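Local structure of salicylaldehyde dehydrogenase NahF (Pseudomonas putida, 4JZ6) at residues A[133-138]-A[179-184]; A[472-477]-A[481-486]. The protein probably oxidises salicylaldehyde to salicylate with NAD+ as the electron acceptor, a step in the bacterial breakdown of naphthalene. One frame throughout, in Å; residues are numbered along the deposited sequence.

Contact 1: A[133-138]-A[179-184]; sequences TQIQGE and PLVCGN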
loop_
_atom_site.group_PDB
_atom_site.type_symbol
_atom_site.label_atom_id
_atom_site.label_comp_id
_atom_site.label_asym_id
_atom_site.label_seq_id
_atom_site.Cartn_x
_atom_site.Cartn_y
_atom_site.Cartn_z
ATOM N N THR A 133 13.951 16.127 9.921
ATOM C CA THR A 133 15.100 15.377 10.407
ATOM C C THR A 133 14.705 13.994 10.933
ATOM O O THR A 133 15.560 13.224 11.377
ATOM C CB THR A 133 15.818 16.142 11.524
ATOM O OG1 THR A 133 14.939 16.305 12.643
ATOM C CG2 THR A 133 16.248 17.502 11.030
ATOM N N GLN A 134 13.414 13.684 10.869
ATOM C CA GLN A 134 12.883 12.468 11.477
ATOM C C GLN A 134 12.561 11.386 10.454
ATOM O O GLN A 134 12.105 10.303 10.809
ATOM C CB GLN A 134 11.641 12.795 12.300
ATOM C CG GLN A 134 11.917 13.697 13.476
ATOM C CD GLN A 134 12.958 13.110 14.398
ATOM O OE1 GLN A 134 12.731 12.075 15.028
ATOM N NE2 GLN A 134 14.117 13.759 14.473
ATOM N N ILE A 135 12.789 11.680 9.181
ATOM C CA ILE A 135 12.624 10.674 8.143
ATOM C C ILE A 135 13.860 9.784 8.147
ATOM O O ILE A 135 14.825 10.028 7.422
ATOM C CB ILE A 135 12.418 11.321 6.760
ATOM C CG1 ILE A 135 11.186 12.232 6.789
ATOM C CG2 ILE A 135 12.255 10.254 5.675
ATOM C CD1 ILE A 135 11.087 13.180 5.602
ATOM N N GLN A 136 13.831 8.749 8.975
ATOM C CA GLN A 136 15.029 7.959 9.209
ATOM C C GLN A 136 14.901 6.491 8.820
ATOM O O GLN A 136 13.804 5.938 8.744
ATOM C CB GLN A 136 15.445 8.083 10.675
ATOM C CG GLN A 136 15.899 9.485 11.053
ATOM C CD GLN A 136 16.230 9.609 12.520
ATOM O OE1 GLN A 136 16.134 10.692 13.099
ATOM N NE2 GLN A 136 16.625 8.502 13.133
ATOM N N GLY A 137 16.049 5.870 8.572
ATOM C CA GLY A 137 16.113 4.447 8.322
ATOM C C GLY A 137 16.827 3.790 9.482
ATOM O O GLY A 137 16.918 4.369 10.568
ATOM N N GLU A 138 17.337 2.584 9.258
ATOM C CA GLU A 138 17.926 1.812 10.343
ATOM C C GLU A 138 19.288 1.249 9.965
ATOM O O GLU A 138 19.561 1.001 8.796
ATOM C CB GLU A 138 16.991 0.669 10.746
ATOM C CG GLU A 138 15.628 1.104 11.273
ATOM C CD GLU A 138 14.604 1.331 10.170
ATOM O OE1 GLU A 138 13.795 2.272 10.308
ATOM O OE2 GLU A 138 14.594 0.569 9.175
ATOM N N PRO A 179 4.225 15.167 1.219
ATOM C CA PRO A 179 5.104 14.807 0.099
ATOM C C PRO A 179 6.277 15.778 -0.071
ATOM O O PRO A 179 7.360 15.363 -0.486
ATOM C CB PRO A 179 4.169 14.877 -1.111
ATOM C CG PRO A 179 2.809 14.584 -0.545
ATOM C CD PRO A 179 2.815 15.279 0.791
ATOM N N LEU A 180 6.076 17.049 0.259
ATOM C CA LEU A 180 7.171 18.018 0.189
ATOM C C LEU A 180 8.320 17.696 1.153
ATOM O O LEU A 180 9.472 17.584 0.731
ATOM C CB LEU A 180 6.672 19.450 0.401
ATOM C CG LEU A 180 5.818 20.034 -0.729
ATOM C CD1 LEU A 180 5.845 21.557 -0.711
ATOM C CD2 LEU A 180 6.269 19.497 -2.075
ATOM N N VAL A 181 8.011 17.540 2.436
ATOM C CA VAL A 181 9.053 17.270 3.421
ATOM C C VAL A 181 9.783 15.948 3.145
ATOM O O VAL A 181 10.919 15.753 3.579
ATOM C CB VAL A 181 8.509 17.295 4.866
ATOM C CG1 VAL A 181 7.597 16.102 5.128
ATOM C CG2 VAL A 181 9.657 17.350 5.863
ATOM N N CYS A 182 9.141 15.051 2.404
ATOM C CA CYS A 182 9.775 13.790 2.029
ATOM C C CYS A 182 10.615 13.936 0.757
ATOM O O CYS A 182 11.174 12.964 0.241
ATOM C CB CYS A 182 8.732 12.680 1.899
ATOM S SG CYS A 182 8.067 12.144 3.508
ATOM N N GLY A 183 10.706 15.167 0.268
ATOM C CA GLY A 183 11.587 15.490 -0.839
ATOM C C GLY A 183 10.940 15.281 -2.190
ATOM O O GLY A 183 11.618 15.271 -3.217
ATOM N N ASN A 184 9.623 15.108 -2.196
ATOM C CA ASN A 184 8.905 14.907 -3.449
ATOM C C ASN A 184 8.330 16.204 -3.989
ATOM O O ASN A 184 8.224 17.196 -3.262
ATOM C CB ASN A 184 7.797 13.878 -3.266
ATOM C CG ASN A 184 8.309 12.595 -2.663
ATOM O OD1 ASN A 184 8.929 11.788 -3.348
ATOM N ND2 ASN A 184 8.066 12.406 -1.373
#
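I135 reaches the C-terminal end of helix 170-181 and meets V181 and C182. Its side chain carries the whole contact from the side of residues 133-138. CB points at the helix end but lies too far back to touch it. From CB the chain splits. CG1 lies beside the backbone N (chi1 -59°), and chi2 is extended (166°), which carries CD1 straight out towards the last turn. I135 CG1 itself comes no nearer than 4.5 Å to C182 SG. CD1 does the touching. I135 CD1 sits 3.3 Å from V181 O, the carbonyl oxygen, and 3.8 Å from C182 SG. V181 CG2 borders the same methyl more loosely, at 4.4 Å from I135 CD1. The other branch, I135 CG2, passes these two residues by and rests 3.8 Å from T484 CG2. No hydrogen bond joins the two segments, and the packing is a single methyl set against a carbonyl and a sulfur. V181 O also takes a weak hydrogen bond from R81 NH1.

The helix end is shaped by a Schellman motif. G183 has positive phi, G183 N bonds to L180 O, and N184 N bonds to P179 O at 2.8 Å. N184 ND2 adds a second bond to P179 O, using a lone pair in the carbonyl plane, so this oxygen is gripped twice. N184 OD1 accepts from V156 N and G157 N, just ahead of strand 159-162. The contact thus sets the loop between helix 111-130 and strand 139-140 against the end of helix 170-181, with L85 of helix 78-94 packed on V181.

Contact 2: A[472-477]-A[481-486]; sequences GRFDGR and DEFTEL. With EDO (1,2-ethanediol), chain K; EDO (1,2-ethanediol), chain B.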
loop_
_atom_site.group_PDB
_atom_site.type_symbol
_atom_site.label_atom_id
_atom_site.label_comp_id
_atom_site.label_asym_id
_atom_site.label_seq_id
_atom_site.Cartn_x
_atom_site.Cartn_y
_atom_site.Cartn_z
ATOM N N GLY A 472 -3.594 2.963 3.461
ATOM C CA GLY A 472 -2.593 4.008 3.525
ATOM C C GLY A 472 -2.942 4.976 4.632
ATOM O O GLY A 472 -3.950 4.798 5.318
ATOM N N ARG A 473 -2.130 6.012 4.809
ATOM C CA ARG A 473 -2.320 6.885 5.958
ATOM C C ARG A 473 -1.676 8.272 5.814
ATOM O O ARG A 473 -0.511 8.392 5.431
ATOM C CB ARG A 473 -1.794 6.181 7.216
ATOM C CG ARG A 473 -2.692 6.323 8.432
ATOM C CD ARG A 473 -3.306 4.991 8.855
ATOM N NE ARG A 473 -4.326 4.519 7.923
ATOM C CZ ARG A 473 -5.165 3.513 8.166
ATOM N NH1 ARG A 473 -6.053 3.156 7.248
ATOM N NH2 ARG A 473 -5.126 2.868 9.322
ATOM N N PHE A 474 -2.447 9.315 6.115
ATOM C CA PHE A 474 -1.888 10.654 6.288
ATOM C C PHE A 474 -1.618 10.881 7.778
ATOM O O PHE A 474 -2.098 10.115 8.620
ATOM C CB PHE A 474 -2.845 11.731 5.767
ATOM C CG PHE A 474 -2.769 11.962 4.284
ATOM C CD1 PHE A 474 -1.634 12.514 3.708
ATOM C CD2 PHE A 474 -3.851 11.661 3.466
ATOM C CE1 PHE A 474 -1.573 12.746 2.336
ATOM C CE2 PHE A 474 -3.794 11.886 2.101
ATOM C CZ PHE A 474 -2.650 12.430 1.534
ATOM N N ASP A 475 -0.842 11.922 8.092
ATOM C CA ASP A 475 -0.514 12.305 9.478
ATOM C C ASP A 475 0.285 11.255 10.256
ATOM O O ASP A 475 0.434 10.113 9.813
ATOM C CB ASP A 475 -1.770 12.695 10.256
ATOM C CG ASP A 475 -2.504 13.841 9.621
ATOM O OD1 ASP A 475 -1.831 14.816 9.223
ATOM O OD2 ASP A 475 -3.748 13.765 9.508
ATOM N N GLY A 476 0.802 11.653 11.417
ATOM C CA GLY A 476 1.591 10.756 12.247
ATOM C C GLY A 476 2.892 10.331 11.589
ATOM O O GLY A 476 3.257 10.835 10.529
ATOM N N ARG A 477 3.604 9.403 12.211
ATOM C CA ARG A 477 4.831 8.908 11.613
ATOM C C ARG A 477 4.524 8.031 10.397
ATOM O O ARG A 477 5.352 7.896 9.495
ATOM C CB ARG A 477 5.654 8.130 12.633
ATOM C CG ARG A 477 6.142 8.940 13.824
ATOM C CD ARG A 477 6.866 8.015 14.806
ATOM N NE ARG A 477 7.454 8.710 15.951
ATOM C CZ ARG A 477 7.963 8.086 17.011
ATOM N NH1 ARG A 477 7.942 6.758 17.069
ATOM N NH2 ARG A 477 8.483 8.782 18.016
ATOM N N ASP A 481 6.233 6.646 5.282
ATOM C CA ASP A 481 6.390 5.521 4.377
ATOM C C ASP A 481 5.606 5.729 3.086
ATOM O O ASP A 481 5.930 5.152 2.049
ATOM C CB ASP A 481 5.939 4.232 5.057
ATOM C CG ASP A 481 6.057 3.028 4.147
ATOM O OD1 ASP A 481 7.171 2.472 4.036
ATOM O OD2 ASP A 481 5.035 2.643 3.533
ATOM N N GLU A 482 4.571 6.553 3.151
ATOM C CA GLU A 482 3.732 6.796 1.987
ATOM C C GLU A 482 4.469 7.571 0.908
ATOM O O GLU A 482 4.182 7.424 -0.280
ATOM C CB GLU A 482 2.476 7.557 2.392
ATOM C CG GLU A 482 1.678 6.860 3.451
ATOM C CD GLU A 482 0.939 5.662 2.903
ATOM O OE1 GLU A 482 0.941 5.481 1.663
ATOM O OE2 GLU A 482 0.351 4.910 3.713
ATOM N N PHE A 483 5.420 8.398 1.321
ATOM C CA PHE A 483 6.097 9.281 0.382
ATOM C C PHE A 483 7.608 9.130 0.444
ATOM O O PHE A 483 8.345 10.090 0.215
ATOM C CB PHE A 483 5.691 10.733 0.628
ATOM C CG PHE A 483 4.205 10.946 0.625
ATOM C CD1 PHE A 483 3.458 10.694 -0.517
ATOM C CD2 PHE A 483 3.553 11.395 1.766
ATOM C CE1 PHE A 483 2.090 10.884 -0.521
ATOM C CE2 PHE A 483 2.181 11.591 1.768
ATOM C CZ PHE A 483 1.449 11.334 0.625
ATOM N N THR A 484 8.065 7.922 0.755
ATOM C CA THR A 484 9.489 7.629 0.725
ATOM C C THR A 484 9.765 6.308 0.038
ATOM O O THR A 484 8.911 5.415 0.008
ATOM C CB THR A 484 10.118 7.589 2.141
ATOM O OG1 THR A 484 9.462 6.595 2.949
ATOM C CG2 THR A 484 10.026 8.959 2.811
ATOM N N GLU A 485 10.957 6.201 -0.536
ATOM C CA GLU A 485 11.473 4.915 -0.969
ATOM C C GLU A 485 12.226 4.339 0.209
ATOM O O GLU A 485 13.048 5.033 0.817
ATOM C CB GLU A 485 12.436 5.063 -2.152
ATOM C CG GLU A 485 11.817 5.571 -3.443
ATOM C CD GLU A 485 10.747 4.640 -3.996
ATOM O OE1 GLU A 485 10.561 3.524 -3.450
ATOM O OE2 GLU A 485 10.090 5.034 -4.987
ATOM N N LEU A 486 11.930 3.089 0.551
ATOM C CA LEU A 486 12.706 2.379 1.557
ATOM C C LEU A 486 13.707 1.490 0.839
ATOM O O LEU A 486 13.329 0.576 0.111
ATOM C CB LEU A 486 11.808 1.545 2.476
ATOM C CG LEU A 486 12.548 0.721 3.534
ATOM C CD1 LEU A 486 13.209 1.624 4.560
ATOM C CD2 LEU A 486 11.603 -0.258 4.208
HETATM C C1 EDO K . -2.472 1.283 6.745
HETATM O O1 EDO K . -3.085 0.801 5.537
HETATM C C2 EDO K . -1.082 1.843 6.447
HETATM O O2 EDO K . -0.326 2.008 7.656
HETATM C C1 EDO B . 7.292 0.147 0.259
HETATM O O1 EDO B . 6.335 0.163 -0.814
HETATM C C2 EDO B . 6.603 -0.205 1.576
HETATM O O2 EDO B . 7.448 0.105 2.694
#
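F474 and F483 meet where the chain of this aldehyde dehydrogenase fold turns from the nucleotide-binding sheet, through the short helix 479-482, to strand 485-491. The two phenylalanine side chains cross at about a right angle. F474 CE1 comes in at the edge of the F483 ring, near its plane, 3.7 Å from F483 CZ. The F474 side chain also packs beside E267, the predicted active-site residue.

E482 points at residues 472-473. Its chain bends at chi2 (-74°), which brings the carboxylate round to the backbone. E482 OE2 takes a weak hydrogen bond from R473 N, at 2.9 Å, and lies 3.1 Å from G472 CA. The backbone angles of G472 by themselves call for glycine. E482 OE1 is held by a salt bridge to R263, which also pairs with D481 OD2.

R473 bends at chi2 and chi3, and its guanidinium turns from residues 481-486. R473 NE bonds to G472 O at 2.6 Å, from above the carbonyl plane. One face of the guanidinium carries C1 of an ethanediol. With an alanine here, G472 O would probably lose this side-chain donor and the ethanediol the flat group beneath it, while the backbone bond to E482 could remain. On the F483 ring, E482 CB stands over the centre of one face, 4.0 Å above the plane.

In the fold
From the N terminus, contact 1 comes first. It closes the path from the loop after helix 111-130, through strands 139-140, 148-154 and 159-162, to the end of helix 170-181. Contact 2 closes a much shorter loop near the C terminus, across helix 479-482. The two follow in series and neither nest nor cross, yet their centres lie 9 Å apart. N184 ND2 probably bonds to F483 O at 2.8 Å, and P179 CG packs on F483 CZ. Together they tie helix 170-181 to the residues that lead into strand 485-491, which joins 148-154 and 139-140 in one antiparallel sheet. E138 also packs on R477 of the second subunit.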